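Local coordinates for ATP phosphoribosyltransferase (Thermotoga maritima, PDB 1O63), which probably catalyses the condensation of ATP with 5-phosphoribosyl 1-diphosphate, the first and rate-controlling step of histidine biosynthesis, at residues L5-G10 and I40-V45; D49-L54 and K72-I77; C64-L69 and V169-V174; I86-L91 and L161-E166. All blocks are in the same frame, centred on the assembly; numbering follows the deposited sequence.

Interaction 1: residues L5-G10 and I40-V45; sequences LAIPKG and IVCFMV
Ile7 turns CG1 beside its own backbone N (chi1 -46°) and Met44, modelled as selenomethionine, makes the same choice (chi1 -48°), which lays the two side chains alongside each other, pointing the same way. They stand on the same face of two neighbouring parallel strands, 5-8 and 40-45, in the sheet of a periplasmic-binding-protein-like domain. Ile7 CG2 meets Met44 CE at 3.7 Å, while Ile7 CG1 lies 3.8 Å from Cys42 CB; helix 13-23 packs on this face through Met17 and Leu20. On the other face are Ala6, Phe43, Pro8 and Val45, and here Ala140 and Leu136 of the second subunit pack on Phe43 and Val45. Beyond the strand the Lys9 chain bends at chi2, chi3 and chi4. Lys9 NZ stands above the carbonyl plane of Met44, 3.1 Å from Met44 O, and also bonds Ser133 OG of the second subunit. An alanine in place of Lys9 would remove the ammonium and is likely to leave that serine and the Met44 carbonyl without this partner. The backbones alternate donors and acceptors in regular parallel fashion, from Leu5 N to Val41 O through to Lys9 N, which gives its hydrogen to Val45 O at 2.7 Å.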
loop_
_atom_site.group_PDB
_atom_site.type_symbol
_atom_site.label_atom_id
_atom_site.label_comp_id
_atom_site.label_asym_id
_atom_site.label_seq_id
_atom_site.Cartn_x
_atom_site.Cartn_y
_atom_site.Cartn_z
ATOM N N LEU A 5 12.681 -8.577 -16.387
ATOM C CA LEU A 5 12.954 -8.471 -14.946
ATOM C C LEU A 5 11.877 -7.646 -14.233
ATOM O O LEU A 5 11.409 -6.635 -14.786
ATOM C CB LEU A 5 14.328 -7.835 -14.727
ATOM C CG LEU A 5 15.540 -8.757 -14.665
ATOM C CD1 LEU A 5 15.607 -9.711 -15.832
ATOM C CD2 LEU A 5 16.832 -7.942 -14.572
ATOM N N ALA A 6 11.482 -8.098 -13.030
ATOM C CA ALA A 6 10.493 -7.340 -12.238
ATOM C C ALA A 6 11.303 -6.656 -11.111
ATOM O O ALA A 6 11.852 -7.357 -10.277
ATOM C CB ALA A 6 9.472 -8.298 -11.632
ATOM N N ILE A 7 11.447 -5.360 -11.188
ATOM C CA ILE A 7 12.273 -4.557 -10.302
ATOM C C ILE A 7 11.417 -3.778 -9.294
ATOM O O ILE A 7 10.400 -3.168 -9.651
ATOM C CB ILE A 7 13.120 -3.571 -11.119
ATOM C CG1 ILE A 7 13.793 -4.201 -12.336
ATOM C CG2 ILE A 7 14.135 -2.847 -10.241
ATOM C CD1 ILE A 7 14.569 -5.471 -12.126
ATOM N N PRO A 8 11.747 -3.898 -8.037
ATOM C CA PRO A 8 11.022 -3.273 -6.940
ATOM C C PRO A 8 11.292 -1.788 -6.802
ATOM O O PRO A 8 12.440 -1.372 -6.582
ATOM C CB PRO A 8 11.575 -4.017 -5.711
ATOM C CG PRO A 8 13.010 -4.275 -6.101
ATOM C CD PRO A 8 12.957 -4.651 -7.563
ATOM N N LYS A 9 10.262 -0.948 -6.933
ATOM C CA LYS A 9 10.445 0.494 -6.783
ATOM C C LYS A 9 10.655 0.777 -5.290
ATOM O O LYS A 9 10.284 -0.041 -4.449
ATOM C CB LYS A 9 9.225 1.291 -7.284
ATOM C CG LYS A 9 8.902 1.113 -8.760
ATOM C CD LYS A 9 8.597 2.439 -9.439
ATOM C CE LYS A 9 7.118 2.668 -9.609
ATOM N NZ LYS A 9 6.553 2.062 -10.846
ATOM N N GLY A 10 11.230 1.920 -4.961
ATOM C CA GLY A 10 11.391 2.289 -3.565
ATOM C C GLY A 10 12.802 2.014 -3.062
ATOM O O GLY A 10 13.812 2.270 -3.707
ATOM N N ILE A 40 16.924 -7.152 -22.691
ATOM C CA ILE A 40 16.401 -6.985 -21.350
ATOM C C ILE A 40 15.321 -5.916 -21.264
ATOM O O ILE A 40 15.487 -4.788 -21.733
ATOM C CB ILE A 40 17.488 -6.675 -20.304
ATOM C CG1 ILE A 40 16.826 -6.523 -18.914
ATOM C CG2 ILE A 40 18.214 -5.395 -20.664
ATOM C CD1 ILE A 40 17.797 -6.128 -17.835
ATOM N N VAL A 41 14.214 -6.287 -20.629
ATOM C CA VAL A 41 13.126 -5.337 -20.350
ATOM C C VAL A 41 12.905 -5.364 -18.827
ATOM O O VAL A 41 12.797 -6.461 -18.259
ATOM C CB VAL A 41 11.843 -5.764 -21.053
ATOM C CG1 VAL A 41 10.624 -5.001 -20.549
ATOM C CG2 VAL A 41 11.974 -5.592 -22.565
ATOM N N CYS A 42 12.885 -4.187 -18.211
ATOM C CA CYS A 42 12.627 -4.137 -16.773
ATOM C C CYS A 42 11.227 -3.573 -16.520
ATOM O O CYS A 42 10.940 -2.467 -16.965
ATOM C CB CYS A 42 13.648 -3.235 -16.052
ATOM S SG CYS A 42 15.292 -3.964 -15.915
ATOM N N PHE A 43 10.421 -4.348 -15.791
ATOM C CA PHE A 43 9.129 -3.827 -15.321
ATOM C C PHE A 43 9.383 -3.191 -13.939
ATOM O O PHE A 43 9.895 -3.890 -13.060
ATOM C CB PHE A 43 8.139 -4.971 -15.228
ATOM C CG PHE A 43 7.870 -5.689 -16.529
ATOM C CD1 PHE A 43 7.895 -7.083 -16.574
ATOM C CD2 PHE A 43 7.540 -5.010 -17.668
ATOM C CE1 PHE A 43 7.605 -7.726 -17.774
ATOM C CE2 PHE A 43 7.232 -5.637 -18.862
ATOM C CZ PHE A 43 7.304 -7.031 -18.913
HETATM N N MSE A 44 9.083 -1.917 -13.779
HETATM C CA MSE A 44 9.326 -1.219 -12.497
HETATM C C MSE A 44 8.047 -1.233 -11.682
HETATM O O MSE A 44 7.041 -0.673 -12.123
HETATM C CB MSE A 44 9.768 0.212 -12.780
HETATM C CG MSE A 44 10.867 0.329 -13.833
HETATM SE SE MSE A 44 12.517 -0.482 -13.244
HETATM C CE MSE A 44 12.705 0.337 -11.526
ATOM N N VAL A 45 7.994 -2.048 -10.629
ATOM C CA VAL A 45 6.732 -2.316 -9.943
ATOM C C VAL A 45 6.864 -2.173 -8.436
ATOM O O VAL A 45 7.991 -2.099 -7.934
ATOM C CB VAL A 45 6.225 -3.743 -10.257
ATOM C CG1 VAL A 45 6.072 -3.935 -11.781
ATOM C CG2 VAL A 45 7.174 -4.813 -9.714
#

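Interaction 2: residues D49-L54 and K72-I77; sequences DVPTYL and KETSLI
Leu76, Lys72 and Pro51 carry most of this contact, with the proline ring of helix 50-55 touching both others. Leu76 spreads its two methyl branches over the helix: CD1 lies 3.8 Å from Pro51 CB, and CD2 sits 3.7 Å from Leu54 CB, one turn further on. Val175 of strand 161-176 and Pro178 also touch Leu76. Pro51 CB meets a second methyl, Thr74 CG2, at 3.6 Å. Thr74 points OG1 between its backbone N and carbonyl carbon (chi1 65°), which leaves CG2 to face the proline; the hydroxyl receives a weak bond from Leu76 N. The contact joins helix 50-55 to the irregular connection between helix 66-71 and strand 81-94. Lys72, just past the end of helix 66-71, is fully extended, its CG anti to the backbone N (chi1 165°). Its aliphatic part crosses the proline ring obliquely, Lys72 CD being 4.0 Å from Pro51 CG. The Lys72 chain crosses the Thr52 side chain at about a right angle, and its ammonium bonds Phe48 O; Lys72 NZ is also modelled 2.5 Å from Thr52 OG1, a hydrogen bond whose exact length is doubtful. Asp49 OD2, 5.4 Å from Lys72 NZ, is probably a favourable charge nearby.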
loop_
_atom_site.group_PDB
_atom_site.type_symbol
_atom_site.label_atom_id
_atom_site.label_comp_id
_atom_site.label_asym_id
_atom_site.label_seq_id
_atom_site.Cartn_x
_atom_site.Cartn_y
_atom_site.Cartn_z
ATOM N N ASP A 49 4.389 -6.453 -5.551
ATOM C CA ASP A 49 3.901 -6.969 -6.834
ATOM C C ASP A 49 4.960 -7.765 -7.577
ATOM O O ASP A 49 4.651 -8.356 -8.603
ATOM C CB ASP A 49 3.427 -5.804 -7.713
ATOM C CG ASP A 49 2.199 -5.114 -7.138
ATOM O OD1 ASP A 49 1.987 -3.927 -7.427
ATOM O OD2 ASP A 49 1.449 -5.744 -6.377
ATOM N N VAL A 50 6.212 -7.778 -7.091
ATOM C CA VAL A 50 7.245 -8.543 -7.833
ATOM C C VAL A 50 6.865 -9.987 -7.972
ATOM O O VAL A 50 6.848 -10.551 -9.097
ATOM C CB VAL A 50 8.625 -8.344 -7.212
ATOM C CG1 VAL A 50 9.626 -9.427 -7.614
ATOM C CG2 VAL A 50 9.158 -6.947 -7.552
ATOM N N PRO A 51 6.455 -10.672 -6.895
ATOM C CA PRO A 51 6.143 -12.080 -6.976
ATOM C C PRO A 51 4.905 -12.327 -7.829
ATOM O O PRO A 51 4.839 -13.358 -8.516
ATOM C CB PRO A 51 5.957 -12.546 -5.544
ATOM C CG PRO A 51 5.999 -11.340 -4.690
ATOM C CD PRO A 51 6.576 -10.212 -5.495
ATOM N N THR A 52 3.973 -11.377 -7.833
ATOM C CA THR A 52 2.784 -11.476 -8.693
ATOM C C THR A 52 3.166 -11.494 -10.158
ATOM O O THR A 52 2.665 -12.313 -10.956
ATOM C CB THR A 52 1.868 -10.270 -8.413
ATOM O OG1 THR A 52 1.501 -10.286 -7.010
ATOM C CG2 THR A 52 0.628 -10.290 -9.272
ATOM N N TYR A 53 4.073 -10.617 -10.596
ATOM C CA TYR A 53 4.518 -10.617 -11.985
ATOM C C TYR A 53 5.194 -11.926 -12.362
ATOM O O TYR A 53 5.068 -12.396 -13.515
ATOM C CB TYR A 53 5.501 -9.439 -12.258
ATOM C CG TYR A 53 4.708 -8.182 -12.616
ATOM C CD1 TYR A 53 3.866 -7.575 -11.687
ATOM C CD2 TYR A 53 4.764 -7.662 -13.888
ATOM C CE1 TYR A 53 3.129 -6.456 -12.027
ATOM C CE2 TYR A 53 4.035 -6.560 -14.247
ATOM C CZ TYR A 53 3.207 -5.963 -13.310
ATOM O OH TYR A 53 2.484 -4.861 -13.714
ATOM N N LEU A 54 5.981 -12.495 -11.450
ATOM C CA LEU A 54 6.656 -13.754 -11.713
ATOM C C LEU A 54 5.708 -14.951 -11.706
ATOM O O LEU A 54 5.705 -15.783 -12.627
ATOM C CB LEU A 54 7.745 -13.990 -10.644
ATOM C CG LEU A 54 8.922 -12.989 -10.759
ATOM C CD1 LEU A 54 9.652 -12.864 -9.422
ATOM C CD2 LEU A 54 9.872 -13.495 -11.834
ATOM N N LYS A 72 4.181 -12.938 2.017
ATOM C CA LYS A 72 3.415 -13.553 0.922
ATOM C C LYS A 72 4.194 -14.750 0.408
ATOM O O LYS A 72 5.193 -14.571 -0.305
ATOM C CB LYS A 72 3.277 -12.467 -0.152
ATOM C CG LYS A 72 2.839 -12.875 -1.532
ATOM C CD LYS A 72 2.722 -11.644 -2.437
ATOM C CE LYS A 72 2.161 -12.011 -3.804
ATOM N NZ LYS A 72 1.899 -10.784 -4.611
ATOM N N GLU A 73 3.799 -15.956 0.783
ATOM C CA GLU A 73 4.562 -17.132 0.343
ATOM C C GLU A 73 4.367 -17.472 -1.117
ATOM O O GLU A 73 3.268 -17.448 -1.663
ATOM C CB GLU A 73 4.213 -18.329 1.242
ATOM C CG GLU A 73 5.438 -19.165 1.589
ATOM C CD GLU A 73 6.419 -18.425 2.481
ATOM O OE1 GLU A 73 7.479 -19.010 2.823
ATOM O OE2 GLU A 73 6.137 -17.266 2.866
ATOM N N THR A 74 5.467 -17.750 -1.818
ATOM C CA THR A 74 5.429 -18.129 -3.223
ATOM C C THR A 74 6.225 -19.427 -3.427
ATOM O O THR A 74 6.978 -19.845 -2.547
ATOM C CB THR A 74 6.097 -17.066 -4.126
ATOM O OG1 THR A 74 7.488 -17.021 -3.806
ATOM C CG2 THR A 74 5.506 -15.677 -3.923
ATOM N N SER A 75 6.166 -19.952 -4.644
ATOM C CA SER A 75 6.957 -21.132 -4.979
ATOM C C SER A 75 8.224 -20.756 -5.740
ATOM O O SER A 75 8.995 -21.641 -6.143
ATOM C CB SER A 75 6.114 -22.095 -5.844
ATOM O OG SER A 75 5.538 -21.332 -6.912
ATOM N N LEU A 76 8.493 -19.483 -5.926
ATOM C CA LEU A 76 9.635 -19.005 -6.670
ATOM C C LEU A 76 10.981 -19.490 -6.153
ATOM O O LEU A 76 11.262 -19.646 -4.963
ATOM C CB LEU A 76 9.612 -17.465 -6.754
ATOM C CG LEU A 76 8.255 -16.862 -7.124
ATOM C CD1 LEU A 76 8.215 -15.380 -6.776
ATOM C CD2 LEU A 76 7.988 -17.095 -8.619
ATOM N N ILE A 77 11.906 -19.637 -7.100
ATOM C CA ILE A 77 13.261 -20.092 -6.852
ATOM C C ILE A 77 14.212 -18.957 -6.527
ATOM O O ILE A 77 14.255 -17.955 -7.244
ATOM C CB ILE A 77 13.762 -20.785 -8.158
ATOM C CG1 ILE A 77 12.939 -22.078 -8.369
ATOM C CG2 ILE A 77 15.238 -21.085 -8.150
ATOM C CD1 ILE A 77 13.034 -22.522 -9.832
#

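Interaction 3: residues C64-L69 and V169-V174; sequences CGTDVL and VIRTHV
The His173 imidazole carries the Leu69 methyl CD2 over one face, a CH-pi contact 3.7 Å from CD2 to the ring centroid, while Thr66 OG1 and Cys64 O lie at its edge, near the ring plane. The second flat group, the Arg171 guanidinium, has Val169 CG1 of its own strand over one face, offset toward the rim. Strand 61-65 runs antiparallel to strand 161-176 here: Cys64 and His173 form a hydrogen-bonded pair, with His173 N bonding Cys64 O at 2.8 Å, and Gly65 and Thr172 the non-hydrogen-bonded pair beside it. Gly65 is also the N-cap of helix 66-71, so the chain passes straight from sheet to helix. Its backbone comes close enough for a CA-H...O contact, Gly65 CA to Arg171 O at 3.1 Å; a side chain on Gly65 would run into Asp67 OD2. Thr66 keeps OG1 beside its backbone N (chi1 -42°), where the hydroxyl accepts a nearly straight bond from Arg171 N at 2.8 Å (174°) and is paired with His173 NE2 at 2.7 Å. Gln78 OE1 bonds the opposite ring nitrogen, ND1. With both nitrogens engaged and a methyl on one face, the imidazole is probably fixed in rotation, and the threonine hydroxyl ties helix start, ring and strand together.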
loop_
_atom_site.group_PDB
_atom_site.type_symbol
_atom_site.label_atom_id
_atom_site.label_comp_id
_atom_site.label_asym_id
_atom_site.label_seq_id
_atom_site.Cartn_x
_atom_site.Cartn_y
_atom_site.Cartn_z
ATOM N N CYS A 64 13.079 -8.652 -4.521
ATOM C CA CYS A 64 12.220 -8.099 -3.483
ATOM C C CYS A 64 12.840 -8.314 -2.104
ATOM O O CYS A 64 13.784 -9.088 -1.948
ATOM C CB CYS A 64 10.806 -8.667 -3.560
ATOM S SG CYS A 64 10.737 -10.473 -3.474
ATOM N N GLY A 65 12.394 -7.568 -1.105
ATOM C CA GLY A 65 12.997 -7.719 0.229
ATOM C C GLY A 65 12.450 -8.927 0.967
ATOM O O GLY A 65 11.450 -9.549 0.629
ATOM N N THR A 66 13.079 -9.198 2.135
ATOM C CA THR A 66 12.645 -10.316 2.959
ATOM C C THR A 66 11.220 -10.128 3.464
ATOM O O THR A 66 10.480 -11.108 3.624
ATOM C CB THR A 66 13.597 -10.516 4.165
ATOM O OG1 THR A 66 14.955 -10.360 3.711
ATOM C CG2 THR A 66 13.426 -11.907 4.750
ATOM N N ASP A 67 10.807 -8.911 3.717
ATOM C CA ASP A 67 9.456 -8.598 4.174
ATOM C C ASP A 67 8.439 -9.119 3.165
ATOM O O ASP A 67 7.500 -9.824 3.556
ATOM C CB ASP A 67 9.295 -7.096 4.424
ATOM C CG ASP A 67 9.781 -6.230 3.287
ATOM O OD1 ASP A 67 9.117 -5.210 2.985
ATOM O OD2 ASP A 67 10.818 -6.526 2.652
ATOM N N VAL A 68 8.610 -8.797 1.889
ATOM C CA VAL A 68 7.701 -9.273 0.839
ATOM C C VAL A 68 7.659 -10.789 0.832
ATOM O O VAL A 68 6.607 -11.414 0.824
ATOM C CB VAL A 68 8.113 -8.751 -0.543
ATOM C CG1 VAL A 68 7.332 -9.365 -1.694
ATOM C CG2 VAL A 68 7.995 -7.217 -0.604
ATOM N N LEU A 69 8.848 -11.417 0.788
ATOM C CA LEU A 69 8.967 -12.856 0.709
ATOM C C LEU A 69 8.284 -13.590 1.842
ATOM O O LEU A 69 7.663 -14.645 1.621
ATOM C CB LEU A 69 10.451 -13.273 0.644
ATOM C CG LEU A 69 10.896 -13.975 -0.638
ATOM C CD1 LEU A 69 10.380 -13.245 -1.857
ATOM C CD2 LEU A 69 12.411 -14.122 -0.713
ATOM N N VAL A 169 16.076 -10.088 9.950
ATOM C CA VAL A 169 16.846 -9.072 9.229
ATOM C C VAL A 169 16.338 -9.062 7.785
ATOM O O VAL A 169 15.947 -10.119 7.307
ATOM C CB VAL A 169 18.343 -9.431 9.257
ATOM C CG1 VAL A 169 19.107 -8.635 8.211
ATOM C CG2 VAL A 169 18.880 -9.182 10.665
ATOM N N ILE A 170 16.224 -7.893 7.189
ATOM C CA ILE A 170 15.675 -7.755 5.847
ATOM C C ILE A 170 16.780 -7.452 4.838
ATOM O O ILE A 170 17.573 -6.524 5.005
ATOM C CB ILE A 170 14.613 -6.662 5.762
ATOM C CG1 ILE A 170 13.343 -7.093 6.551
ATOM C CG2 ILE A 170 14.221 -6.358 4.318
ATOM C CD1 ILE A 170 12.547 -5.855 6.956
ATOM N N ARG A 171 16.784 -8.242 3.774
ATOM C CA ARG A 171 17.770 -8.083 2.712
ATOM C C ARG A 171 17.026 -8.116 1.360
ATOM O O ARG A 171 15.858 -8.424 1.289
ATOM C CB ARG A 171 18.689 -9.332 2.693
ATOM C CG ARG A 171 19.266 -9.733 4.021
ATOM C CD ARG A 171 20.321 -10.824 3.888
ATOM N NE ARG A 171 21.207 -10.818 5.067
ATOM C CZ ARG A 171 20.844 -11.374 6.221
ATOM N NH1 ARG A 171 19.651 -11.934 6.340
ATOM N NH2 ARG A 171 21.691 -11.321 7.233
ATOM N N THR A 172 17.799 -7.951 0.298
ATOM C CA THR A 172 17.282 -8.103 -1.062
ATOM C C THR A 172 17.405 -9.578 -1.434
ATOM O O THR A 172 18.358 -10.223 -1.003
ATOM C CB THR A 172 18.135 -7.267 -2.029
ATOM O OG1 THR A 172 18.101 -5.914 -1.526
ATOM C CG2 THR A 172 17.623 -7.309 -3.448
ATOM N N HIS A 173 16.436 -10.102 -2.192
ATOM C CA HIS A 173 16.528 -11.506 -2.617
ATOM C C HIS A 173 16.321 -11.520 -4.159
ATOM O O HIS A 173 15.622 -10.623 -4.613
ATOM C CB HIS A 173 15.390 -12.325 -2.019
ATOM C CG HIS A 173 15.391 -12.428 -0.525
ATOM N ND1 HIS A 173 15.868 -13.509 0.149
ATOM C CD2 HIS A 173 14.982 -11.534 0.417
ATOM C CE1 HIS A 173 15.765 -13.285 1.473
ATOM N NE2 HIS A 173 15.226 -12.090 1.645
ATOM N N VAL A 174 16.925 -12.453 -4.845
ATOM C CA VAL A 174 16.640 -12.648 -6.282
ATOM C C VAL A 174 15.723 -13.868 -6.408
ATOM O O VAL A 174 15.934 -14.887 -5.726
ATOM C CB VAL A 174 17.878 -12.772 -7.134
ATOM C CG1 VAL A 174 18.829 -13.833 -6.589
ATOM C CG2 VAL A 174 17.523 -13.133 -8.597
#

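Interaction 4: residues I86-L91 and L161-E166; sequences ISRMVL and LEILDE
Arg88 reaches toward Glu166 across strands 81-94 and 161-176, and its side chain crosses that of Glu166 obliquely. Its CB lies 3.8 Å from Glu166 OE2 and its CG 3.6 Å from the same oxygen; CD is modelled implausibly close to it, so that detail is doubtful. The chain then bends at chi3 (-79°), with Arg88 NE 3.9 Å from Glu166 OE2 and CZ near OE1, swinging the guanidinium round so that NH1 bonds Glu166 OE1 at 2.9 Å in a salt bridge. The two flat groups are nearly coplanar, 13° apart; OE1 lies close to the guanidinium plane, at its edge, and accepts through its syn lone pair. Ile163 CD1 approaches NH1 obliquely, while NH2 makes a weak bond to Glu151 O. A leucine here would take away the charged tip and would probably leave the Glu166 carboxylate without its salt-bridge partner. Further along, the antiparallel pairing is broken by a classic beta bulge: Leu164 and Asp165 both face Leu91, whose O accepts Leu164 N at 2.8 Å and, weakly, Asp165 N. Val90 CG1 packs against Ile163 CG2 at 4.1 Å. Around the contact, Leu156 of helix 154-158 packs on Val90 and Ile163, Tyr117 of helix 111-121 bonds the Asp165 carboxylate, and Val147 and Leu145 of strand 145-150 lie against Leu91 and Leu164.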
loop_
_atom_site.group_PDB
_atom_site.type_symbol
_atom_site.label_atom_id
_atom_site.label_comp_id
_atom_site.label_asym_id
_atom_site.label_seq_id
_atom_site.Cartn_x
_atom_site.Cartn_y
_atom_site.Cartn_z
ATOM N N ILE A 86 19.568 -4.577 4.766
ATOM C CA ILE A 86 18.975 -3.265 4.519
ATOM C C ILE A 86 18.316 -2.692 5.783
ATOM O O ILE A 86 18.356 -1.503 6.056
ATOM C CB ILE A 86 17.822 -3.374 3.482
ATOM C CG1 ILE A 86 18.217 -4.211 2.300
ATOM C CG2 ILE A 86 17.327 -1.982 3.106
ATOM C CD1 ILE A 86 19.408 -3.740 1.500
ATOM N N SER A 87 17.474 -3.546 6.382
ATOM C CA SER A 87 16.701 -3.105 7.560
ATOM C C SER A 87 16.323 -4.297 8.418
ATOM O O SER A 87 16.846 -5.398 8.217
ATOM C CB SER A 87 15.450 -2.378 7.050
ATOM O OG SER A 87 14.791 -3.167 6.076
ATOM N N ARG A 88 15.483 -4.066 9.422
ATOM C CA ARG A 88 15.066 -5.124 10.343
ATOM C C ARG A 88 13.534 -5.067 10.549
ATOM O O ARG A 88 12.996 -3.997 10.751
ATOM C CB ARG A 88 15.701 -4.953 11.718
ATOM C CG ARG A 88 17.206 -5.121 11.833
ATOM C CD ARG A 88 17.684 -4.599 13.201
ATOM N NE ARG A 88 17.788 -3.155 13.219
ATOM C CZ ARG A 88 17.825 -2.352 14.268
ATOM N NH1 ARG A 88 17.741 -2.820 15.503
ATOM N NH2 ARG A 88 17.938 -1.033 14.087
HETATM N N MSE A 89 12.949 -6.230 10.710
HETATM C CA MSE A 89 11.519 -6.328 11.090
HETATM C C MSE A 89 11.530 -6.506 12.614
HETATM O O MSE A 89 12.236 -7.395 13.124
HETATM C CB MSE A 89 10.856 -7.467 10.377
HETATM C CG MSE A 89 9.370 -7.682 10.660
HETATM SE SE MSE A 89 8.290 -6.329 9.819
HETATM C CE MSE A 89 8.321 -6.972 8.000
ATOM N N VAL A 90 10.868 -5.607 13.342
ATOM C CA VAL A 90 10.902 -5.693 14.802
ATOM C C VAL A 90 9.516 -5.645 15.421
ATOM O O VAL A 90 8.561 -5.228 14.784
ATOM C CB VAL A 90 11.734 -4.538 15.417
ATOM C CG1 VAL A 90 13.174 -4.619 14.932
ATOM C CG2 VAL A 90 11.143 -3.159 15.087
ATOM N N LEU A 91 9.442 -6.090 16.662
ATOM C CA LEU A 91 8.287 -5.909 17.518
ATOM C C LEU A 91 8.638 -4.671 18.376
ATOM O O LEU A 91 9.801 -4.603 18.815
ATOM C CB LEU A 91 8.070 -7.106 18.461
ATOM C CG LEU A 91 6.912 -6.900 19.470
ATOM C CD1 LEU A 91 5.596 -6.963 18.723
ATOM C CD2 LEU A 91 6.969 -7.983 20.551
ATOM N N LEU A 161 8.838 4.761 21.105
ATOM C CA LEU A 161 8.627 3.326 20.989
ATOM C C LEU A 161 9.986 2.657 21.205
ATOM O O LEU A 161 10.988 3.225 20.768
ATOM C CB LEU A 161 8.060 2.938 19.620
ATOM C CG LEU A 161 6.671 3.540 19.322
ATOM C CD1 LEU A 161 6.179 3.164 17.939
ATOM C CD2 LEU A 161 5.685 3.137 20.393
ATOM N N GLU A 162 10.002 1.545 21.889
ATOM C CA GLU A 162 11.233 0.789 22.114
ATOM C C GLU A 162 11.176 -0.509 21.297
ATOM O O GLU A 162 10.094 -1.092 21.174
ATOM C CB GLU A 162 11.348 0.429 23.603
ATOM C CG GLU A 162 12.075 -0.816 23.956
ATOM C CD GLU A 162 12.277 -1.110 25.417
ATOM O OE1 GLU A 162 11.313 -1.062 26.213
ATOM O OE2 GLU A 162 13.434 -1.433 25.803
ATOM N N ILE A 163 12.338 -1.005 20.907
ATOM C CA ILE A 163 12.413 -2.285 20.208
ATOM C C ILE A 163 12.375 -3.429 21.210
ATOM O O ILE A 163 13.277 -3.613 22.027
ATOM C CB ILE A 163 13.686 -2.382 19.342
ATOM C CG1 ILE A 163 13.601 -1.414 18.159
ATOM C CG2 ILE A 163 13.859 -3.816 18.869
ATOM C CD1 ILE A 163 14.919 -1.257 17.397
ATOM N N LEU A 164 11.282 -4.195 21.195
ATOM C CA LEU A 164 11.112 -5.284 22.139
ATOM C C LEU A 164 11.689 -6.598 21.635
ATOM O O LEU A 164 11.920 -7.498 22.453
ATOM C CB LEU A 164 9.618 -5.486 22.466
ATOM C CG LEU A 164 8.855 -4.182 22.769
ATOM C CD1 LEU A 164 7.397 -4.487 23.098
ATOM C CD2 LEU A 164 9.507 -3.413 23.895
ATOM N N ASP A 165 11.826 -6.754 20.310
ATOM C CA ASP A 165 12.344 -8.000 19.765
ATOM C C ASP A 165 12.687 -7.808 18.274
ATOM O O ASP A 165 11.981 -7.120 17.537
ATOM C CB ASP A 165 11.336 -9.129 19.914
ATOM C CG ASP A 165 11.894 -10.534 19.863
ATOM O OD1 ASP A 165 13.129 -10.717 19.945
ATOM O OD2 ASP A 165 11.088 -11.509 19.770
ATOM N N GLU A 166 13.736 -8.510 17.862
ATOM C CA GLU A 166 14.152 -8.478 16.448
ATOM C C GLU A 166 13.532 -9.690 15.769
ATOM O O GLU A 166 13.756 -10.818 16.224
ATOM C CB GLU A 166 15.676 -8.543 16.392
ATOM C CG GLU A 166 16.397 -7.472 17.195
ATOM C CD GLU A 166 16.650 -6.212 16.377
ATOM O OE1 GLU A 166 17.002 -5.166 16.952
ATOM O OE2 GLU A 166 16.484 -6.283 15.138
#

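Overall arrangement
Interactions 1, 3 and 4 lie in one mixed sheet, in which strand 40-45 neighbours 4-8, then come 61-65, 161-176 and 81-94. Interaction 1 closes first along the chain; interactions 2 and 3 then alternate their segments, and interaction 4 is nested inside the loop of interaction 3. Helix 50-55 links interactions 1 and 2, with Val50 packing on Val45, and Pro51 touches Val68 of interaction 3. Interactions 1 and 4, with centres about 28 Å apart, fall on opposite sides of the chain's centre. The long strands 81-94 and 161-176 run from the region of interactions 1 to 3 out to interaction 4, consistent with a two-lobed periplasmic-binding-protein-like architecture. The second subunit touches interactions 1 and 2 alone.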